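Local coordinates for protein shikimate dehydrogenase (NADP(+)) (Listeria monocytogenes, PDB 3TNL) that probably catalyses the reversible NADPH-linked reduction of 3-dehydroshikimate to shikimate, a step on the route to chorismate and the aromatic amino acids, at residues B[38-43]-B[65-70]; B[46-51]-B[71-76]; B[60-65]-B[304-309]; B[137-142]-B[170-175]. All blocks are in the same frame, centred on the assembly; numbering follows the deposited sequence.

Contact 1: B[38-43]-B[65-70]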
loop_
_atom_site.group_PDB
_atom_site.type_symbol
_atom_site.label_atom_id
_atom_site.label_comp_id
_atom_site.label_asym_id
_atom_site.label_seq_id
_atom_site.Cartn_x
_atom_site.Cartn_y
_atom_site.Cartn_z
ATOM N N GLU B 38 -2.128 -7.442 -3.098
ATOM C CA GLU B 38 -2.836 -6.749 -2.015
ATOM C C GLU B 38 -1.867 -6.244 -0.940
ATOM O O GLU B 38 -0.747 -6.775 -0.795
ATOM C CB GLU B 38 -3.883 -7.659 -1.444
ATOM C CG GLU B 38 -5.043 -7.849 -2.437
ATOM C CD GLU B 38 -6.193 -8.586 -1.847
ATOM O OE1 GLU B 38 -6.017 -9.775 -1.530
ATOM O OE2 GLU B 38 -7.284 -7.954 -1.711
ATOM N N LEU B 39 -2.287 -5.232 -0.204
ATOM C CA LEU B 39 -1.457 -4.596 0.803
ATOM C C LEU B 39 -1.880 -4.894 2.255
ATOM O O LEU B 39 -3.070 -4.837 2.617
ATOM C CB LEU B 39 -1.537 -3.074 0.611
ATOM C CG LEU B 39 -0.806 -2.150 1.599
ATOM C CD1 LEU B 39 0.738 -2.396 1.531
ATOM C CD2 LEU B 39 -1.171 -0.689 1.304
ATOM N N ILE B 40 -0.863 -5.147 3.071
ATOM C CA ILE B 40 -0.980 -5.209 4.526
ATOM C C ILE B 40 -0.105 -4.050 5.025
ATOM O O ILE B 40 1.049 -3.895 4.605
ATOM C CB ILE B 40 -0.462 -6.514 5.120
ATOM C CG1 ILE B 40 -1.206 -7.712 4.556
ATOM C CG2 ILE B 40 -0.618 -6.450 6.659
ATOM C CD1 ILE B 40 -2.715 -7.730 4.833
ATOM N N GLY B 41 -0.664 -3.198 5.880
ATOM C CA GLY B 41 0.066 -2.045 6.395
ATOM C C GLY B 41 0.669 -2.221 7.776
ATOM O O GLY B 41 0.468 -3.232 8.464
ATOM N N LEU B 42 1.359 -1.171 8.188
ATOM C CA LEU B 42 1.953 -1.028 9.524
ATOM C C LEU B 42 1.914 0.475 9.780
ATOM O O LEU B 42 2.548 1.240 9.041
ATOM C CB LEU B 42 3.363 -1.608 9.583
ATOM C CG LEU B 42 4.197 -1.200 10.820
ATOM C CD1 LEU B 42 3.517 -1.601 12.122
ATOM C CD2 LEU B 42 5.569 -1.820 10.773
ATOM N N ILE B 43 1.189 0.897 10.804
ATOM C CA ILE B 43 1.016 2.307 11.066
ATOM C C ILE B 43 1.523 2.679 12.470
ATOM O O ILE B 43 1.034 2.192 13.500
ATOM C CB ILE B 43 -0.454 2.766 10.786
ATOM C CG1 ILE B 43 -1.458 1.959 11.581
ATOM C CG2 ILE B 43 -0.786 2.566 9.284
ATOM C CD1 ILE B 43 -2.896 2.489 11.420
ATOM N N LEU B 65 2.166 -16.086 -1.713
ATOM C CA LEU B 65 0.943 -15.366 -1.458
ATOM C C LEU B 65 1.101 -13.969 -2.064
ATOM O O LEU B 65 2.171 -13.362 -1.941
ATOM C CB LEU B 65 0.645 -15.266 0.039
ATOM C CG LEU B 65 0.652 -16.583 0.812
ATOM C CD1 LEU B 65 0.194 -16.318 2.253
ATOM C CD2 LEU B 65 -0.201 -17.651 0.140
ATOM N N ASP B 66 0.042 -13.457 -2.675
ATOM C CA ASP B 66 0.133 -12.196 -3.395
ATOM C C ASP B 66 -0.219 -10.990 -2.535
ATOM O O ASP B 66 -1.245 -10.321 -2.735
ATOM C CB ASP B 66 -0.707 -12.266 -4.648
ATOM C CG ASP B 66 -0.279 -11.262 -5.704
ATOM O OD1 ASP B 66 -0.987 -11.209 -6.733
ATOM O OD2 ASP B 66 0.763 -10.551 -5.500
ATOM N N TYR B 67 0.643 -10.754 -1.549
ATOM C CA TYR B 67 0.545 -9.632 -0.646
ATOM C C TYR B 67 1.916 -9.002 -0.488
ATOM O O TYR B 67 2.953 -9.632 -0.734
ATOM C CB TYR B 67 0.086 -10.067 0.755
ATOM C CG TYR B 67 -1.385 -10.339 0.963
ATOM C CD1 TYR B 67 -2.295 -9.294 1.162
ATOM C CD2 TYR B 67 -1.860 -11.636 1.055
ATOM C CE1 TYR B 67 -3.631 -9.539 1.393
ATOM C CE2 TYR B 67 -3.212 -11.889 1.296
ATOM C CZ TYR B 67 -4.087 -10.836 1.459
ATOM O OH TYR B 67 -5.424 -11.077 1.696
ATOM N N VAL B 68 1.893 -7.739 -0.077
ATOM C CA VAL B 68 3.089 -7.000 0.260
ATOM C C VAL B 68 2.757 -6.271 1.548
ATOM O O VAL B 68 1.582 -5.982 1.806
ATOM C CB VAL B 68 3.517 -6.011 -0.840
ATOM C CG1 VAL B 68 4.063 -6.757 -2.049
ATOM C CG2 VAL B 68 2.359 -5.121 -1.239
ATOM N N TYR B 69 3.782 -5.998 2.352
ATOM C CA TYR B 69 3.638 -5.330 3.643
ATOM C C TYR B 69 4.481 -4.065 3.604
ATOM O O TYR B 69 5.667 -4.088 3.286
ATOM C CB TYR B 69 4.130 -6.288 4.722
ATOM C CG TYR B 69 3.986 -5.902 6.162
ATOM C CD1 TYR B 69 4.785 -4.911 6.732
ATOM C CD2 TYR B 69 3.104 -6.572 6.990
ATOM C CE1 TYR B 69 4.715 -4.607 8.073
ATOM C CE2 TYR B 69 2.990 -6.241 8.353
ATOM C CZ TYR B 69 3.819 -5.281 8.886
ATOM O OH TYR B 69 3.736 -4.982 10.241
ATOM N N LEU B 70 3.848 -2.956 3.918
ATOM C CA LEU B 70 4.496 -1.640 3.931
ATOM C C LEU B 70 4.202 -0.878 5.219
ATOM O O LEU B 70 3.145 -1.036 5.825
ATOM C CB LEU B 70 4.016 -0.752 2.782
ATOM C CG LEU B 70 4.281 -1.238 1.363
ATOM C CD1 LEU B 70 3.565 -0.294 0.369
ATOM C CD2 LEU B 70 5.797 -1.291 1.094
HETATM O O HOH W 1 -3.914 -11.369 -2.529
HETATM O O HOH W 2 -7.943 -9.366 0.703
#
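Glu38 and Tyr67 start the parallel pairing of 38-43 with 65-70, the two neighbouring strands of a beta-alpha-beta unit whose helix is 52-63. The backbone polar groups are used in turn. Glu38 N reaches Asp66 O at 3.0 Å, almost straight at hydrogen (178°), and Glu38 O takes Val68 N at 2.9 Å. Ile40 repeats the pattern, its N donating to Val68 O and its O accepting from Leu70 N. Glu38 O and Ile40 O each receive a second, weaker CA-H contact, from Tyr67 and Tyr69.

At the solvent side, Asp66 O also accepts from a water, which donates at 2.8 Å to Glu38 OE1. With CG anti to the carbonyl carbon (chi1 -71°) and an extended chain beyond, the Glu38 carboxylate runs alongside the Tyr67 ring, their planes 19° apart, while Glu38 CB lies 3.4 Å from Tyr67 CE1. A second water donates weakly to Glu38 OE2 and lies 3.2 Å from Tyr67 OH. Tyr69 OH is satisfied by Asn95. On the other face, Leu39 CD1 meets Leu70 CD1 at 3.7 Å beside the second subunit. With the main-chain bonds running within the sheet, the buried faces can be largely hydrocarbon, and water enters at the Glu38 end.

Contact 2: B[46-51]-B[71-76]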
loop_
_atom_site.group_PDB
_atom_site.type_symbol
_atom_site.label_atom_id
_atom_site.label_comp_id
_atom_site.label_asym_id
_atom_site.label_seq_id
_atom_site.Cartn_x
_atom_site.Cartn_y
_atom_site.Cartn_z
ATOM N N PRO B 46 7.960 6.679 15.338
ATOM C CA PRO B 46 8.767 6.355 14.160
ATOM C C PRO B 46 8.583 4.888 13.816
ATOM O O PRO B 46 8.116 4.118 14.660
ATOM C CB PRO B 46 10.206 6.650 14.632
ATOM C CG PRO B 46 10.171 6.369 16.072
ATOM C CD PRO B 46 8.802 6.810 16.547
ATOM N N ILE B 47 8.942 4.489 12.604
ATOM C CA ILE B 47 8.691 3.103 12.211
ATOM C C ILE B 47 9.496 2.570 11.033
ATOM O O ILE B 47 9.540 1.372 10.856
ATOM C CB ILE B 47 7.157 2.931 11.857
ATOM C CG1 ILE B 47 6.729 1.455 11.870
ATOM C CG2 ILE B 47 6.814 3.605 10.533
ATOM C CD1 ILE B 47 6.927 0.792 13.204
ATOM N N ARG B 48 10.133 3.434 10.241
ATOM C CA ARG B 48 10.790 2.965 9.024
ATOM C C ARG B 48 11.973 2.000 9.167
ATOM O O ARG B 48 12.349 1.325 8.187
ATOM C CB ARG B 48 11.074 4.134 8.065
ATOM C CG ARG B 48 9.764 4.752 7.522
ATOM C CD ARG B 48 9.962 5.401 6.183
ATOM N NE ARG B 48 8.699 5.893 5.619
ATOM C CZ ARG B 48 7.769 5.126 5.053
ATOM N NH1 ARG B 48 7.903 3.805 4.980
ATOM N NH2 ARG B 48 6.674 5.683 4.578
ATOM N N HIS B 49 12.513 1.878 10.382
ATOM C CA HIS B 49 13.585 0.893 10.625
ATOM C C HIS B 49 13.035 -0.465 11.060
ATOM O O HIS B 49 13.807 -1.379 11.338
ATOM C CB HIS B 49 14.583 1.406 11.664
ATOM C CG HIS B 49 15.335 2.620 11.221
ATOM N ND1 HIS B 49 16.481 2.545 10.456
ATOM C CD2 HIS B 49 15.088 3.939 11.402
ATOM C CE1 HIS B 49 16.918 3.768 10.201
ATOM N NE2 HIS B 49 16.088 4.631 10.757
ATOM N N SER B 50 11.713 -0.616 11.095
ATOM C CA SER B 50 11.099 -1.880 11.511
ATOM C C SER B 50 11.546 -3.042 10.633
ATOM O O SER B 50 11.691 -2.872 9.430
ATOM C CB SER B 50 9.573 -1.787 11.404
ATOM O OG SER B 50 8.928 -3.022 11.733
ATOM N N LEU B 51 11.690 -4.216 11.240
ATOM C CA LEU B 51 11.983 -5.421 10.485
ATOM C C LEU B 51 10.688 -6.216 10.188
ATOM O O LEU B 51 10.740 -7.248 9.535
ATOM C CB LEU B 51 13.012 -6.308 11.209
ATOM C CG LEU B 51 14.421 -5.707 11.381
ATOM C CD1 LEU B 51 15.336 -6.723 12.090
ATOM C CD2 LEU B 51 15.064 -5.278 10.072
ATOM N N ALA B 71 5.154 -0.036 5.618
ATOM C CA ALA B 71 5.032 0.822 6.777
ATOM C C ALA B 71 4.703 2.233 6.326
ATOM O O ALA B 71 5.108 2.691 5.261
ATOM C CB ALA B 71 6.345 0.836 7.590
ATOM N N PHE B 72 3.931 2.915 7.173
ATOM C CA PHE B 72 3.532 4.342 7.008
ATOM C C PHE B 72 3.729 5.079 8.328
ATOM O O PHE B 72 3.364 4.571 9.381
ATOM C CB PHE B 72 2.071 4.467 6.508
ATOM C CG PHE B 72 1.819 3.666 5.265
ATOM C CD1 PHE B 72 2.143 4.177 4.029
ATOM C CD2 PHE B 72 1.297 2.397 5.337
ATOM C CE1 PHE B 72 1.967 3.426 2.873
ATOM C CE2 PHE B 72 1.153 1.619 4.188
ATOM C CZ PHE B 72 1.475 2.151 2.946
ATOM N N GLU B 73 4.287 6.295 8.265
ATOM C CA GLU B 73 4.517 7.148 9.457
ATOM C C GLU B 73 3.235 7.799 9.827
ATOM O O GLU B 73 2.836 8.773 9.222
ATOM C CB GLU B 73 5.591 8.196 9.160
ATOM C CG GLU B 73 6.915 7.532 8.930
ATOM C CD GLU B 73 8.043 8.454 8.560
ATOM O OE1 GLU B 73 7.841 9.350 7.713
ATOM O OE2 GLU B 73 9.157 8.239 9.087
ATOM N N VAL B 74 2.600 7.228 10.830
ATOM C CA VAL B 74 1.291 7.644 11.266
ATOM C C VAL B 74 1.258 7.818 12.751
ATOM O O VAL B 74 1.582 6.930 13.513
ATOM C CB VAL B 74 0.259 6.557 10.853
ATOM C CG1 VAL B 74 -1.142 6.884 11.384
ATOM C CG2 VAL B 74 0.250 6.398 9.326
ATOM N N GLY B 75 0.837 9.000 13.166
ATOM C CA GLY B 75 0.684 9.343 14.571
ATOM C C GLY B 75 -0.734 9.808 14.868
ATOM O O GLY B 75 -1.659 9.571 14.083
ATOM N N ASP B 76 -0.892 10.515 15.986
ATOM C CA ASP B 76 -2.212 10.968 16.437
ATOM C C ASP B 76 -2.989 11.745 15.388
ATOM O O ASP B 76 -4.187 11.522 15.190
ATOM C CB ASP B 76 -2.086 11.892 17.669
ATOM C CG ASP B 76 -1.554 11.190 18.911
ATOM O OD1 ASP B 76 -1.567 9.947 18.995
ATOM O OD2 ASP B 76 -1.158 11.925 19.850
HETATM O O HOH W 3 10.126 6.316 10.805
HETATM O O HOH W 4 5.436 3.381 2.712
#
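The guanidinium of Arg48 touches Ala71 O through NH1 and lies near the carboxylate of Glu73, the two planes 45° apart and neither group stacked on the other. Around the guanidinium, Ala71 O, Phe72 CA and Glu73 CD all approach obliquely, neither squarely over a face nor at an edge. This is the shikimate-binding loop between strand 38-44 and helix 52-63, folded over the end of strand 67-73. A type I turn runs from Ile47 to Ser50, closed by Ser50 N to Ile47 O. Ser50 and Leu51 are shikimate-binding residues, and Ser50 OG caps the backbone N of Ser52 at the start of the helix.

Arg48 stretches out from CG to NE, its side chain crossing that of Glu73 at about a right angle, and brings NH1 to Ala71 O at 3.0 Å in a weak, bent bond (131°). A water bridges the same two groups, accepting from Arg48 NH2 and donating to Ala71 O at 2.7 Å. The same NH1 is bonded to Gly35 O of the second subunit, so the arginine ties the loop to the dimer partner as well as to the strand. Opposite charges stay beyond salt-bridge range, Arg48 NE lying 4.1 Å from Glu73 OE1.

Ile47 supplies the apolar part of the contact. Ile47 CG2 lies 4.1 Å from Ala71 CB and 3.8 Å from Phe72 O. A water links the two segments here, accepting from Ile47 N and donating to Glu73 OE2, each at 2.8 Å.

Contact 3: B[60-65]-B[304-309]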
loop_
_atom_site.group_PDB
_atom_site.type_symbol
_atom_site.label_atom_id
_atom_site.label_comp_id
_atom_site.label_asym_id
_atom_site.label_seq_id
_atom_site.Cartn_x
_atom_site.Cartn_y
_atom_site.Cartn_z
ATOM N N PHE B 60 5.425 -13.982 2.691
ATOM C CA PHE B 60 4.520 -13.989 1.552
ATOM C C PHE B 60 5.202 -14.607 0.328
ATOM O O PHE B 60 4.606 -15.442 -0.365
ATOM C CB PHE B 60 4.061 -12.591 1.157
ATOM C CG PHE B 60 3.270 -11.865 2.188
ATOM C CD1 PHE B 60 2.282 -12.482 2.911
ATOM C CD2 PHE B 60 3.473 -10.504 2.367
ATOM C CE1 PHE B 60 1.516 -11.776 3.813
ATOM C CE2 PHE B 60 2.683 -9.766 3.264
ATOM C CZ PHE B 60 1.740 -10.420 4.033
ATOM N N ALA B 61 6.427 -14.173 0.052
ATOM C CA ALA B 61 7.184 -14.664 -1.107
ATOM C C ALA B 61 7.462 -16.161 -1.027
ATOM O O ALA B 61 7.296 -16.869 -2.025
ATOM C CB ALA B 61 8.475 -13.870 -1.289
ATOM N N LYS B 62 7.849 -16.637 0.154
ATOM C CA LYS B 62 8.107 -18.061 0.377
ATOM C C LYS B 62 6.863 -18.894 0.089
ATOM O O LYS B 62 6.951 -19.944 -0.578
ATOM C CB LYS B 62 8.548 -18.292 1.833
ATOM C CG LYS B 62 8.861 -19.751 2.195
ATOM C CD LYS B 62 9.974 -20.304 1.347
ATOM C CE LYS B 62 10.407 -21.688 1.847
ATOM N NZ LYS B 62 11.461 -22.266 0.964
ATOM N N LEU B 63 5.707 -18.450 0.574
ATOM C CA LEU B 63 4.454 -19.193 0.407
ATOM C C LEU B 63 3.746 -18.890 -0.920
ATOM O O LEU B 63 2.720 -19.495 -1.218
ATOM C CB LEU B 63 3.482 -18.913 1.561
ATOM C CG LEU B 63 3.898 -19.345 2.976
ATOM C CD1 LEU B 63 2.728 -19.232 3.920
ATOM C CD2 LEU B 63 4.420 -20.743 2.980
ATOM N N GLY B 64 4.273 -17.934 -1.683
ATOM C CA GLY B 64 3.662 -17.541 -2.958
ATOM C C GLY B 64 2.327 -16.835 -2.805
ATOM O O GLY B 64 1.454 -16.951 -3.664
ATOM N N LEU B 65 2.166 -16.086 -1.713
ATOM C CA LEU B 65 0.943 -15.366 -1.458
ATOM C C LEU B 65 1.101 -13.969 -2.064
ATOM O O LEU B 65 2.171 -13.362 -1.941
ATOM C CB LEU B 65 0.645 -15.266 0.039
ATOM C CG LEU B 65 0.652 -16.583 0.812
ATOM C CD1 LEU B 65 0.194 -16.318 2.253
ATOM C CD2 LEU B 65 -0.201 -17.651 0.140
ATOM N N GLU B 304 -0.463 -20.706 7.632
ATOM C CA GLU B 304 0.536 -20.732 8.681
ATOM C C GLU B 304 1.853 -20.134 8.205
ATOM O O GLU B 304 2.371 -20.537 7.166
ATOM C CB GLU B 304 0.763 -22.205 9.076
ATOM C CG GLU B 304 1.716 -22.422 10.221
ATOM C CD GLU B 304 1.767 -23.875 10.676
ATOM O OE1 GLU B 304 1.230 -24.763 9.974
ATOM O OE2 GLU B 304 2.363 -24.118 11.743
ATOM N N MET B 305 2.422 -19.199 8.977
ATOM C CA MET B 305 3.741 -18.618 8.655
ATOM C C MET B 305 4.838 -19.631 8.913
ATOM O O MET B 305 4.786 -20.305 9.917
ATOM C CB MET B 305 4.040 -17.375 9.537
ATOM C CG MET B 305 5.511 -16.872 9.451
ATOM S SD MET B 305 5.979 -15.479 10.552
ATOM C CE MET B 305 4.997 -14.377 9.822
ATOM N N PRO B 306 5.843 -19.711 8.018
ATOM C CA PRO B 306 6.985 -20.647 8.212
ATOM C C PRO B 306 8.031 -19.984 9.128
ATOM O O PRO B 306 8.994 -19.388 8.644
ATOM C CB PRO B 306 7.507 -20.838 6.794
ATOM C CG PRO B 306 7.169 -19.568 6.102
ATOM C CD PRO B 306 5.886 -19.071 6.690
ATOM N N VAL B 307 7.823 -20.099 10.448
ATOM C CA VAL B 307 8.629 -19.389 11.439
ATOM C C VAL B 307 10.121 -19.725 11.427
ATOM O O VAL B 307 10.971 -18.836 11.547
ATOM C CB VAL B 307 8.021 -19.543 12.888
ATOM C CG1 VAL B 307 9.018 -19.034 13.940
ATOM C CG2 VAL B 307 6.666 -18.819 13.004
ATOM N N ASP B 308 10.438 -21.007 11.294
ATOM C CA ASP B 308 11.827 -21.439 11.252
ATOM C C ASP B 308 12.532 -20.828 10.039
ATOM O O ASP B 308 13.682 -20.386 10.130
ATOM C CB ASP B 308 11.901 -22.961 11.197
ATOM C CG ASP B 308 11.290 -23.625 12.428
ATOM O OD1 ASP B 308 11.097 -22.938 13.452
ATOM O OD2 ASP B 308 11.012 -24.843 12.374
ATOM N N TYR B 309 11.828 -20.791 8.909
ATOM C CA TYR B 309 12.367 -20.210 7.682
ATOM C C TYR B 309 12.653 -18.728 7.917
ATOM O O TYR B 309 13.730 -18.251 7.589
ATOM C CB TYR B 309 11.418 -20.433 6.497
ATOM C CG TYR B 309 11.797 -19.664 5.248
ATOM C CD1 TYR B 309 11.219 -18.411 4.971
ATOM C CD2 TYR B 309 12.735 -20.169 4.353
ATOM C CE1 TYR B 309 11.562 -17.694 3.833
ATOM C CE2 TYR B 309 13.090 -19.457 3.205
ATOM C CZ TYR B 309 12.504 -18.218 2.960
ATOM O OH TYR B 309 12.846 -17.518 1.834
#
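Lys62 lays its aliphatic chain across one face of the Tyr309 ring. Lys62 CB starts the contact 3.7 Å from Tyr309 CE1. Lys62 CG, anti to the backbone N (chi1 -180°), follows over the same side of the ring, near CE1 and CD1, and also comes within 4.3 Å of Pro306 CG. A bend at chi2 (60°) then turns the chain over the ring, and Lys62 CD sits 3.8 Å from the ring centroid of Tyr309, only 16° off the normal: a CH-pi contact. Lys62 CE continues over the same face to the CD2-CE2 edge, 3.7 Å from Tyr309 CD2, and Lys62 NZ ends 3.9 Å from Tyr309 CE2. The methylenes thus cross the ring from its CE1 side to its CE2 side.

The contact joins the C-terminal end of helix 52-63 in the substrate-binding domain to the beginning of helix 307-313, near the end of the chain. Gly64, with positive phi, ends the first helix in a Schellman motif in which Leu65 N returns to Phe60 O at 2.9 Å. Pro306 stands at the N-cap of the second, itself the centre of an inverse gamma turn.

Next to the lysine, Leu63 turns toward this capping segment. Leu63 CD1 touches Glu304 O at 3.5 Å and packs on Pro306 CD at 4.2 Å, without any hydrogen bond between the segments. Leu63 also packs on Phe297 of helix 286-301, which meets the Phe60 ring and the Met305 side chain as well.

Contact 4: B[137-142]-B[170-175]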
loop_
_atom_site.group_PDB
_atom_site.type_symbol
_atom_site.label_atom_id
_atom_site.label_comp_id
_atom_site.label_asym_id
_atom_site.label_seq_id
_atom_site.Cartn_x
_atom_site.Cartn_y
_atom_site.Cartn_z
ATOM N N ASP B 137 1.086 -9.444 20.820
ATOM C CA ASP B 137 2.414 -9.513 21.459
ATOM C C ASP B 137 2.426 -10.394 22.705
ATOM O O ASP B 137 3.400 -11.067 23.000
ATOM C CB ASP B 137 3.025 -8.116 21.674
ATOM C CG ASP B 137 2.067 -7.097 22.225
ATOM O OD1 ASP B 137 2.545 -5.993 22.568
ATOM O OD2 ASP B 137 0.862 -7.344 22.307
ATOM N N GLY B 138 1.311 -10.406 23.424
ATOM C CA GLY B 138 1.171 -11.268 24.598
ATOM C C GLY B 138 1.178 -12.732 24.200
ATOM O O GLY B 138 1.941 -13.526 24.744
ATOM N N THR B 139 0.302 -13.082 23.247
ATOM C CA THR B 139 0.200 -14.399 22.689
ATOM C C THR B 139 1.555 -14.850 22.120
ATOM O O THR B 139 1.961 -15.990 22.303
ATOM C CB THR B 139 -0.943 -14.446 21.648
ATOM O OG1 THR B 139 -2.179 -14.363 22.377
ATOM C CG2 THR B 139 -0.913 -15.757 20.817
ATOM N N GLY B 140 2.263 -13.938 21.457
ATOM C CA GLY B 140 3.579 -14.245 20.889
ATOM C C GLY B 140 4.563 -14.629 21.994
ATOM O O GLY B 140 5.329 -15.584 21.864
ATOM N N TYR B 141 4.517 -13.877 23.087
ATOM C CA TYR B 141 5.370 -14.150 24.246
ATOM C C TYR B 141 5.090 -15.543 24.825
ATOM O O TYR B 141 6.001 -16.339 25.038
ATOM C CB TYR B 141 5.179 -13.054 25.320
ATOM C CG TYR B 141 6.013 -13.318 26.555
ATOM C CD1 TYR B 141 7.350 -12.901 26.617
ATOM C CD2 TYR B 141 5.484 -13.978 27.635
ATOM C CE1 TYR B 141 8.136 -13.185 27.707
ATOM C CE2 TYR B 141 6.249 -14.263 28.751
ATOM C CZ TYR B 141 7.572 -13.867 28.786
ATOM O OH TYR B 141 8.335 -14.139 29.885
ATOM N N MET B 142 3.832 -15.869 25.019
ATOM C CA MET B 142 3.449 -17.125 25.596
ATOM C C MET B 142 3.801 -18.297 24.681
ATOM O O MET B 142 4.237 -19.344 25.144
ATOM C CB MET B 142 1.962 -17.107 25.959
ATOM C CG MET B 142 1.582 -16.054 26.976
ATOM S SD MET B 142 2.269 -16.294 28.632
ATOM C CE MET B 142 1.442 -17.814 29.135
ATOM N N CYS B 170 1.187 -9.590 30.806
ATOM C CA CYS B 170 0.491 -9.903 32.075
ATOM C C CYS B 170 -0.952 -10.330 31.850
ATOM O O CYS B 170 -1.388 -11.345 32.408
ATOM C CB CYS B 170 0.508 -8.733 33.036
ATOM S SG CYS B 170 2.102 -8.355 33.786
ATOM N N ILE B 171 -1.682 -9.553 31.043
ATOM C CA ILE B 171 -3.085 -9.839 30.746
ATOM C C ILE B 171 -3.198 -11.174 30.060
ATOM O O ILE B 171 -3.957 -12.040 30.486
ATOM C CB ILE B 171 -3.698 -8.742 29.839
ATOM C CG1 ILE B 171 -3.816 -7.440 30.615
ATOM C CG2 ILE B 171 -5.092 -9.148 29.334
ATOM C CD1 ILE B 171 -4.745 -7.525 31.793
ATOM N N GLN B 172 -2.410 -11.361 29.018
ATOM C CA GLN B 172 -2.483 -12.637 28.248
ATOM C C GLN B 172 -2.119 -13.855 29.121
ATOM O O GLN B 172 -2.761 -14.909 29.067
ATOM C CB GLN B 172 -1.620 -12.656 26.980
ATOM C CG GLN B 172 -2.068 -13.752 26.054
ATOM C CD GLN B 172 -3.468 -13.483 25.495
ATOM O OE1 GLN B 172 -3.695 -12.456 24.856
ATOM N NE2 GLN B 172 -4.409 -14.398 25.750
ATOM N N ALA B 173 -1.095 -13.693 29.951
ATOM C CA ALA B 173 -0.670 -14.774 30.835
ATOM C C ALA B 173 -1.833 -15.142 31.759
ATOM O O ALA B 173 -2.133 -16.319 31.930
ATOM C CB ALA B 173 0.558 -14.354 31.651
ATOM N N ALA B 174 -2.514 -14.136 32.320
ATOM C CA ALA B 174 -3.668 -14.371 33.209
ATOM C C ALA B 174 -4.820 -15.060 32.467
ATOM O O ALA B 174 -5.419 -16.015 32.991
ATOM C CB ALA B 174 -4.151 -13.091 33.802
ATOM N N LEU B 175 -5.131 -14.570 31.268
ATOM C CA LEU B 175 -6.183 -15.192 30.436
ATOM C C LEU B 175 -5.816 -16.628 30.062
ATOM O O LEU B 175 -6.710 -17.470 29.932
ATOM C CB LEU B 175 -6.426 -14.366 29.158
ATOM C CG LEU B 175 -7.069 -12.997 29.363
ATOM C CD1 LEU B 175 -7.056 -12.191 28.100
ATOM C CD2 LEU B 175 -8.515 -13.116 29.937
HETATM O O HOH W 5 -1.741 -11.056 23.207
#
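Gly138 and Gln172 bring together helix 137-147 and the helix 164-175 that follows the glycine-rich turn of the dinucleotide-binding domain. The axes of segments 137-142 and 170-175 pass 8.4 Å apart and cross at -62°. The closest approach of the backbones is at Gly138, where the absence of a side chain lets Gln172 CB come within 3.9 Å of Gly138 CA. Gln172 starts with CG anti to the backbone N (chi1 -162°) and bends at chi2, so its amide swings over the first turn of the opposing helix, with Gln172 CD 3.5 Å from Thr139 OG1. A water binds the two helices here: it accepts from Thr139 N and donates to Gln172 OE1, both at 2.9 Å. The other end of the amide is held too, since NE2 is bonded to Asp176 OD1.

In this Rossmann-type domain, Gly161, Gly163 and Ala166 fit a GxGxxA pattern, consistent with the glycine-rich turn at residues 161 to 165 binding the cofactor. The nearest atoms of the bound NAD and Gly138 are about 9 Å apart. Asp137, which opens the helix, is inferred to bind shikimate, consistent with its N-terminal end facing the substrate.

Further along, Met142 bends at chi2 and chi3, which places Met142 SD 4.0 Å from Ala173 CB and Met142 CE 4.1 Å from Ala173 CA. Tyr141, one residue earlier, sends its hydroxyl to Thr231 and Ser260 of the parallel sheet.

In the fold
Contact 1 is a buried strand pair, carried by backbone hydrogen bonds, and contact 2 is partly buried, where a loop meets the same strand 67-73 through one weak bond, waters and packing. The two touch directly, Leu42 of contact 1 packing on Ile47 of contact 2, and both border the second subunit. Contact 3 is a surface contact without hydrogen bonds; it shares Leu65 with contact 1, and its helix 52-63 packs on the sheet of contact 1 through Phe60, against Tyr67 and Ile40. Contact 4 stands apart, its centre about 24 to 25 Å from the centres of the others: a helix crossing made by a glycine approach, a water bridge and the Met142 and Gln172 side chains.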